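Local coordinates for protein beta-galactosidase (Geobacillus stearothermophilus, PDB 4OIF) that probably hydrolyses terminal non-reducing beta-D-galactose residues in beta-D-galactosides as a trimeric, zinc-containing member of glycosyl hydrolase family 42, at residues Arg173-Lys178 against Trp224-Thr229; Lys178-Asp183 against Ala189-Ser194; Asp24-Leu27 against Asp31-Gln34. One frame throughout, in Å; residues are numbered along the deposited sequence.

Interaction 1: Arg173-Lys178 against Trp224-Thr229; sequences REWLKK and WKRFVT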
# COMPACT_ATOMS: atom_id res chain seq x y z
N ARG A 173 -28.08 -15.64 9.84
CA ARG A 173 -29.03 -16.53 9.19
C ARG A 173 -30.45 -16.34 9.70
O ARG A 173 -31.40 -16.27 8.91
CB ARG A 173 -28.61 -17.98 9.36
CG ARG A 173 -27.61 -18.42 8.34
CD ARG A 173 -27.17 -19.85 8.54
NE ARG A 173 -25.82 -20.01 8.04
CZ ARG A 173 -24.76 -20.23 8.82
NH1 ARG A 173 -24.92 -20.37 10.13
NH2 ARG A 173 -23.56 -20.33 8.27
N GLU A 174 -30.61 -16.23 11.02
CA GLU A 174 -31.95 -16.01 11.58
C GLU A 174 -32.51 -14.66 11.16
O GLU A 174 -33.71 -14.52 10.86
CB GLU A 174 -31.92 -16.13 13.11
CG GLU A 174 -31.70 -17.56 13.59
CD GLU A 174 -32.75 -18.52 13.02
OE1 GLU A 174 -33.96 -18.19 13.12
OE2 GLU A 174 -32.36 -19.58 12.47
N TRP A 175 -31.63 -13.67 11.11
CA TRP A 175 -31.98 -12.33 10.64
C TRP A 175 -32.49 -12.38 9.20
O TRP A 175 -33.49 -11.74 8.86
CB TRP A 175 -30.76 -11.41 10.75
CG TRP A 175 -31.00 -9.97 10.42
CD1 TRP A 175 -31.35 -8.98 11.30
CD2 TRP A 175 -30.87 -9.34 9.14
NE1 TRP A 175 -31.44 -7.77 10.64
CE2 TRP A 175 -31.15 -7.97 9.31
CE3 TRP A 175 -30.54 -9.80 7.86
CZ2 TRP A 175 -31.13 -7.06 8.25
CZ3 TRP A 175 -30.51 -8.89 6.81
CH2 TRP A 175 -30.81 -7.54 7.01
N LEU A 176 -31.81 -13.16 8.37
CA LEU A 176 -32.17 -13.25 6.96
C LEU A 176 -33.49 -14.00 6.80
O LEU A 176 -34.30 -13.67 5.93
CB LEU A 176 -31.04 -13.92 6.16
CG LEU A 176 -29.82 -13.06 5.80
CD1 LEU A 176 -28.74 -13.92 5.19
CD2 LEU A 176 -30.18 -11.92 4.84
N LYS A 177 -33.70 -15.03 7.62
CA LYS A 177 -34.97 -15.75 7.57
C LYS A 177 -36.12 -14.82 7.93
O LYS A 177 -37.15 -14.83 7.25
CB LYS A 177 -34.95 -16.96 8.50
CG LYS A 177 -34.03 -18.06 8.03
CD LYS A 177 -34.02 -19.17 9.03
CE LYS A 177 -33.06 -20.27 8.66
NZ LYS A 177 -32.88 -21.21 9.79
N LYS A 178 -35.95 -14.01 8.98
CA LYS A 178 -36.97 -13.02 9.32
C LYS A 178 -37.19 -12.05 8.15
O LYS A 178 -38.32 -11.87 7.72
CB LYS A 178 -36.60 -12.24 10.58
CG LYS A 178 -36.49 -13.12 11.82
CD LYS A 178 -36.24 -12.30 13.09
CE LYS A 178 -36.07 -13.19 14.34
NZ LYS A 178 -34.69 -13.75 14.49
N TRP A 224 -25.50 -7.74 5.03
CA TRP A 224 -24.57 -7.92 6.14
C TRP A 224 -24.36 -6.59 6.88
O TRP A 224 -24.40 -6.56 8.10
CB TRP A 224 -23.23 -8.49 5.69
CG TRP A 224 -22.20 -8.56 6.82
CD1 TRP A 224 -21.08 -7.78 6.97
CD2 TRP A 224 -22.22 -9.43 7.95
NE1 TRP A 224 -20.41 -8.12 8.12
CE2 TRP A 224 -21.09 -9.14 8.74
CE3 TRP A 224 -23.09 -10.45 8.37
CZ2 TRP A 224 -20.80 -9.81 9.92
CZ3 TRP A 224 -22.80 -11.11 9.55
CH2 TRP A 224 -21.67 -10.79 10.31
N LYS A 225 -24.16 -5.49 6.17
CA LYS A 225 -24.05 -4.21 6.87
C LYS A 225 -25.32 -3.89 7.67
O LYS A 225 -25.24 -3.44 8.83
CB LYS A 225 -23.72 -3.10 5.88
CG LYS A 225 -22.32 -3.22 5.28
CD LYS A 225 -21.99 -2.07 4.33
CE LYS A 225 -20.54 -2.15 3.85
NZ LYS A 225 -20.36 -2.99 2.62
N ARG A 226 -26.48 -4.15 7.08
CA ARG A 226 -27.75 -3.93 7.78
C ARG A 226 -27.82 -4.78 9.05
O ARG A 226 -28.23 -4.31 10.10
CB ARG A 226 -28.94 -4.25 6.88
CG ARG A 226 -29.17 -3.28 5.74
CD ARG A 226 -30.16 -3.85 4.74
NE ARG A 226 -30.63 -2.85 3.78
CZ ARG A 226 -30.83 -3.08 2.49
NH1 ARG A 226 -30.60 -4.28 1.97
NH2 ARG A 226 -31.26 -2.10 1.70
N PHE A 227 -27.40 -6.03 8.96
CA PHE A 227 -27.42 -6.91 10.11
C PHE A 227 -26.45 -6.43 11.17
O PHE A 227 -26.71 -6.57 12.34
CB PHE A 227 -27.09 -8.35 9.75
CG PHE A 227 -26.71 -9.19 10.94
CD1 PHE A 227 -27.69 -9.71 11.76
CD2 PHE A 227 -25.39 -9.44 11.24
CE1 PHE A 227 -27.35 -10.48 12.87
CE2 PHE A 227 -25.05 -10.20 12.34
CZ PHE A 227 -26.02 -10.73 13.15
N VAL A 228 -25.32 -5.89 10.75
CA VAL A 228 -24.34 -5.38 11.69
C VAL A 228 -24.97 -4.24 12.49
O VAL A 228 -24.86 -4.19 13.74
CB VAL A 228 -23.05 -4.92 10.97
CG1 VAL A 228 -22.18 -4.09 11.91
CG2 VAL A 228 -22.30 -6.14 10.41
N THR A 229 -25.64 -3.34 11.78
CA THR A 229 -26.38 -2.28 12.46
C THR A 229 -27.43 -2.83 13.44
O THR A 229 -27.43 -2.47 14.63
CB THR A 229 -27.06 -1.34 11.45
OG1 THR A 229 -26.07 -0.50 10.85
CG2 THR A 229 -28.10 -0.46 12.16

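Interaction 2: Lys178-Asp183 against Ala189-Ser194; sequences KKYNHD and AAWWTS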
# COMPACT_ATOMS: atom_id res chain seq x y z
N LYS A 178 -35.95 -14.01 8.98
CA LYS A 178 -36.97 -13.02 9.32
C LYS A 178 -37.19 -12.05 8.15
O LYS A 178 -38.32 -11.87 7.72
CB LYS A 178 -36.60 -12.24 10.58
CG LYS A 178 -36.49 -13.12 11.82
CD LYS A 178 -36.24 -12.30 13.09
CE LYS A 178 -36.07 -13.19 14.34
NZ LYS A 178 -34.69 -13.75 14.49
N LYS A 179 -36.13 -11.45 7.63
CA LYS A 179 -36.27 -10.44 6.58
C LYS A 179 -36.97 -10.96 5.32
O LYS A 179 -37.71 -10.22 4.65
CB LYS A 179 -34.90 -9.89 6.17
CG LYS A 179 -34.99 -8.92 5.00
CD LYS A 179 -33.72 -8.12 4.79
CE LYS A 179 -33.93 -7.10 3.68
NZ LYS A 179 -32.80 -6.14 3.57
N TYR A 180 -36.74 -12.22 4.98
CA TYR A 180 -37.22 -12.74 3.72
C TYR A 180 -38.32 -13.77 3.93
O TYR A 180 -38.65 -14.53 3.03
CB TYR A 180 -36.05 -13.32 2.92
CG TYR A 180 -35.08 -12.25 2.46
CD1 TYR A 180 -35.38 -11.46 1.37
CD2 TYR A 180 -33.87 -12.03 3.12
CE1 TYR A 180 -34.52 -10.48 0.93
CE2 TYR A 180 -33.00 -11.05 2.69
CZ TYR A 180 -33.33 -10.28 1.60
OH TYR A 180 -32.49 -9.29 1.14
N ASN A 181 -38.88 -13.77 5.13
CA ASN A 181 -39.98 -14.66 5.47
C ASN A 181 -39.66 -16.12 5.17
O ASN A 181 -40.47 -16.84 4.58
CB ASN A 181 -41.26 -14.24 4.74
CG ASN A 181 -42.52 -14.56 5.53
OD1 ASN A 181 -42.67 -15.65 6.09
ND2 ASN A 181 -43.43 -13.59 5.61
N HIS A 182 -38.45 -16.54 5.54
CA HIS A 182 -37.98 -17.91 5.36
C HIS A 182 -38.05 -18.36 3.90
O HIS A 182 -38.01 -19.56 3.62
CB HIS A 182 -38.79 -18.88 6.23
CG HIS A 182 -38.61 -18.66 7.69
ND1 HIS A 182 -37.83 -19.49 8.47
CD2 HIS A 182 -39.10 -17.71 8.52
CE1 HIS A 182 -37.85 -19.06 9.72
NE2 HIS A 182 -38.61 -17.98 9.78
N ASP A 183 -38.14 -17.39 3.00
CA ASP A 183 -38.28 -17.68 1.58
C ASP A 183 -36.94 -17.57 0.86
O ASP A 183 -36.50 -16.48 0.49
CB ASP A 183 -39.30 -16.73 0.96
CG ASP A 183 -39.63 -17.06 -0.48
OD1 ASP A 183 -38.97 -17.94 -1.08
OD2 ASP A 183 -40.55 -16.41 -1.03
N ALA A 189 -33.55 -14.19 -5.29
CA ALA A 189 -34.02 -13.25 -6.30
C ALA A 189 -33.50 -11.85 -5.99
O ALA A 189 -33.02 -11.15 -6.87
CB ALA A 189 -35.54 -13.26 -6.37
N ALA A 190 -33.62 -11.46 -4.73
CA ALA A 190 -33.14 -10.16 -4.28
C ALA A 190 -31.65 -9.97 -4.54
O ALA A 190 -31.21 -8.89 -4.92
CB ALA A 190 -33.44 -9.99 -2.79
N TRP A 191 -30.86 -11.02 -4.33
CA TRP A 191 -29.41 -10.90 -4.40
C TRP A 191 -28.83 -11.24 -5.77
O TRP A 191 -27.63 -11.09 -5.98
CB TRP A 191 -28.74 -11.82 -3.39
CG TRP A 191 -28.91 -11.39 -2.00
CD1 TRP A 191 -29.59 -10.30 -1.54
CD2 TRP A 191 -28.38 -12.05 -0.85
NE1 TRP A 191 -29.51 -10.24 -0.17
CE2 TRP A 191 -28.77 -11.30 0.28
CE3 TRP A 191 -27.61 -13.20 -0.66
CZ2 TRP A 191 -28.42 -11.67 1.56
CZ3 TRP A 191 -27.27 -13.56 0.61
CH2 TRP A 191 -27.67 -12.80 1.71
N TRP A 192 -29.70 -11.71 -6.67
CA TRP A 192 -29.30 -12.14 -8.02
C TRP A 192 -28.20 -13.21 -7.97
O TRP A 192 -27.16 -13.10 -8.64
CB TRP A 192 -28.85 -10.94 -8.87
CG TRP A 192 -29.04 -11.14 -10.35
CD1 TRP A 192 -28.08 -11.48 -11.26
CD2 TRP A 192 -30.27 -11.05 -11.09
NE1 TRP A 192 -28.63 -11.60 -12.51
CE2 TRP A 192 -29.97 -11.34 -12.43
CE3 TRP A 192 -31.59 -10.74 -10.74
CZ2 TRP A 192 -30.94 -11.33 -13.44
CZ3 TRP A 192 -32.55 -10.73 -11.73
CH2 TRP A 192 -32.22 -11.03 -13.06
N THR A 193 -28.43 -14.24 -7.17
CA THR A 193 -27.41 -15.24 -6.92
C THR A 193 -27.21 -16.23 -8.07
O THR A 193 -26.26 -17.01 -8.05
CB THR A 193 -27.71 -16.05 -5.65
OG1 THR A 193 -29.03 -16.58 -5.72
CG2 THR A 193 -27.57 -15.16 -4.43
N SER A 194 -28.10 -16.20 -9.06
CA SER A 194 -27.91 -17.02 -10.25
C SER A 194 -26.58 -16.71 -10.92
O SER A 194 -25.93 -17.60 -11.49
CB SER A 194 -29.06 -16.81 -11.23
OG SER A 194 -29.29 -15.43 -11.43

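Interaction 3: Asp24-Leu27 against Asp31-Gln34; sequences DQWL and DILQ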
# COMPACT_ATOMS: atom_id res chain seq x y z
N ASP A 24 -10.25 6.97 37.64
CA ASP A 24 -9.90 5.57 37.84
C ASP A 24 -8.45 5.29 37.42
O ASP A 24 -7.87 4.27 37.79
CB ASP A 24 -10.88 4.65 37.09
CG ASP A 24 -11.19 5.12 35.66
OD1 ASP A 24 -11.52 6.32 35.46
OD2 ASP A 24 -11.10 4.29 34.73
N GLN A 25 -7.85 6.21 36.67
CA GLN A 25 -6.44 6.10 36.32
C GLN A 25 -5.53 6.80 37.33
O GLN A 25 -4.31 6.78 37.19
CB GLN A 25 -6.19 6.68 34.94
CG GLN A 25 -7.00 6.05 33.85
CD GLN A 25 -6.88 6.82 32.56
OE1 GLN A 25 -5.91 7.54 32.34
NE2 GLN A 25 -7.89 6.69 31.69
N TRP A 26 -6.13 7.41 38.35
CA TRP A 26 -5.37 8.21 39.31
C TRP A 26 -5.74 7.90 40.76
O TRP A 26 -5.59 8.75 41.64
CB TRP A 26 -5.60 9.70 39.03
CG TRP A 26 -5.20 10.13 37.66
CD1 TRP A 26 -5.98 10.16 36.55
CD2 TRP A 26 -3.91 10.62 37.26
NE1 TRP A 26 -5.27 10.63 35.47
CE2 TRP A 26 -3.99 10.92 35.88
CE3 TRP A 26 -2.70 10.82 37.92
CZ2 TRP A 26 -2.91 11.42 35.15
CZ3 TRP A 26 -1.62 11.32 37.21
CH2 TRP A 26 -1.73 11.61 35.83
N LEU A 27 -6.21 6.68 41.02
CA LEU A 27 -6.71 6.33 42.36
C LEU A 27 -5.60 6.29 43.41
O LEU A 27 -5.86 6.39 44.61
CB LEU A 27 -7.44 4.99 42.30
CG LEU A 27 -8.72 5.03 41.45
CD1 LEU A 27 -9.44 3.68 41.48
CD2 LEU A 27 -9.65 6.18 41.90
N ASP A 31 -3.73 13.57 45.53
CA ASP A 31 -3.34 14.94 45.22
C ASP A 31 -3.89 15.38 43.86
O ASP A 31 -4.44 16.48 43.74
CB ASP A 31 -1.82 15.09 45.25
CG ASP A 31 -1.13 14.19 44.26
OD1 ASP A 31 -1.59 13.04 44.09
OD2 ASP A 31 -0.14 14.63 43.64
N ILE A 32 -3.78 14.51 42.86
CA ILE A 32 -4.28 14.78 41.52
C ILE A 32 -5.81 14.91 41.51
O ILE A 32 -6.38 15.76 40.82
CB ILE A 32 -3.84 13.68 40.53
CG1 ILE A 32 -2.31 13.65 40.42
CG2 ILE A 32 -4.46 13.90 39.14
CD1 ILE A 32 -1.74 14.86 39.70
N LEU A 33 -6.47 14.06 42.30
CA LEU A 33 -7.94 14.05 42.35
C LEU A 33 -8.43 15.30 43.05
O LEU A 33 -9.48 15.85 42.70
CB LEU A 33 -8.46 12.79 43.06
CG LEU A 33 -8.08 11.45 42.42
CD1 LEU A 33 -8.62 10.28 43.21
CD2 LEU A 33 -8.51 11.36 40.96
N GLN A 34 -7.67 15.76 44.03
CA GLN A 34 -8.00 17.00 44.72
C GLN A 34 -7.79 18.19 43.78
O GLN A 34 -8.61 19.11 43.72
CB GLN A 34 -7.15 17.15 45.98
CG GLN A 34 -7.65 18.19 46.96
CD GLN A 34 -7.03 18.00 48.33
OE1 GLN A 34 -6.52 16.92 48.65
NE2 GLN A 34 -7.06 19.05 49.15

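Interaction 1: Arg173-Lys178 against Trp224-Thr229
The indole of Trp175 lies against the backbone and side chain of Phe227, where helix 166-179 meets helix 218-246 with the CA atoms of these two residues 7.1 Å apart. The main aromatic contact is an edge-to-face pair: the phenyl ring of Phe227 turns its edge to one face of the five-membered ring of Trp175, the planes at 74°, and CD1 of Phe227 comes to 3.6 Å from CG of Trp175. A CH-pi contact adds to it, since CB of Phe227 sits over the six-membered ring of Trp175, 4.1 Å from its centroid and 16° off the normal. Both halves of the indole thus press on one residue. In Trp175 the CG atom is anti to the backbone N (chi1 -174°), which carries the broad ring across to the other helix.

Apolar contact continues at the far end of the indole, where CH2 of Trp175 meets CB of Arg226 at 3.8 Å. Arginine suits this place because its aliphatic root can pack while its extended chain takes the guanidinium away, NE to a salt bridge with Glu420, NH1 to one with Asp223 and NH2 to a hydrogen bond with the carbonyl O of Glu508. NE1 of Trp175 donates across to Asp230, one residue past the segment on helix 218-246. An alanine in place of Trp175 would probably open a gap beside Phe227, deprive its ring edge of an aromatic face and take away a hydrogen-bond partner of Asp230.

On its own helix, Lys177 NZ forms a salt bridge with Glu174 OE2 at 3.2 Å, turned from the interface. Phe227 also meets Phe172 of helix 166-179, its side chain about 5 Å from that of the zinc ligand Cys168, while Leu176 reaches helix 184-191.

Interaction 2: Lys178-Asp183 against Ala189-Ser194
A tight turn between two consecutive helices brings Tyr180 against Ala190 and Trp191: helix 166-179 ends in a Schellman motif with Asn181 at C-prime, and a type I' turn from Tyr180 to Asp183 leads into helix 184-191. Asp183 is the N-cap of this second helix, its OD1 making a weak bond to the backbone N of Ala186.

Apolar contact is small. CE1 of Tyr180 rests 3.9 Å from CB of Ala190, and a methyl is well suited here because it lets the phenol pass close to the following helix. The backbones stay well apart, CA of Tyr180 lying 9.3 Å from CA of Ala190. With CG anti to its carbonyl carbon (chi1 -68°), the tyrosine sends its hydroxyl past this methyl to the indole of Trp191. The two rings stand almost perpendicular, at 87°, in an oblique meeting with centroids 5.9 Å apart. On the side of the phenol plane away from Ala190, CG of Lys179 lies 3.7 Å above the Tyr180 ring, toward its rim.

The polar ends converge, OH of Tyr180 lying 3.4 Å from NE1 of Trp191, and both hydrogen-bond to Asp223 on helix 218-246. This one carboxylate gathers the phenol and the indole on OD2 and the ammonium group of Lys179 on OD1, an arrangement likely to favour its ionised form, to hold the phenol end in place and to limit rotation of the indole.

Interaction 3: Asp24-Leu27 against Asp31-Gln34
Trp26 and Ile32, with CA atoms 7.0 Å apart, mark the closest backbone approach between the loop at Asp24-Leu27, which opens with 3-10 geometry, and the first turns of helix 30-42. The side chains that meet across it are apolar.

CG2 of Ile32 approaches one side of the Trp26 indole obliquely, 3.6 Å above its plane near the rim. The result is an off-centre CH-pi contact, this methyl of Ile32 lying 4.2 Å from the centroid of the six-membered ring of Trp26. The other branch runs alongside the rim, CG1 of Ile32 lying 3.8 Å from CE3 of Trp26. The beta-branch is useful here: CG1 and CG2 spread from one CB and both press on the tryptophan.

Leu33 holds the root of the same residue, with CD2 3.9 Å from CB of Trp26 and CD1 3.7 Å from the carbonyl O of Trp26. Because its CG is anti to the carbonyl carbon (chi1 -60°), the branched end turns back to the loop. Leu27 adds a looser touch, its CD2 4.4 Å from CD1 of Leu33.

The loop leaves strand 16-21 of the barrel sheet and enters helix 30-42, so the contact folds a beta-to-alpha connection onto the helix it leads into. Arg363 also packs on Trp26 and Ile32, and Trp69 of helix 68-79 on Leu27. Trp192 of a neighbouring subunit meets the Trp26 ring edge-to-face and hydrogen-bonds to Gln25, placing this corner at a trimer interface.

Interactions 1 and 2 are neighbours, about 12 Å between centres, sharing Lys178 and helix 166-179. Both are buried: the first is mainly aromatic packing between two helices near the zinc site, whereas the second joins a small apolar touch to polar groups converging on Asp223. They meet directly where Leu176 CD2 packs on Trp191 CZ2 at 3.7 Å. Interaction 3, only partly buried, lies about 44 Å from interaction 1 and about 56 Å from interaction 2, centre to centre, and is carried by apolar side chains. The trimer nevertheless brings the two regions together, since Trp192, of segment 189-194 in interaction 2, meets Trp26 of interaction 3 in another subunit.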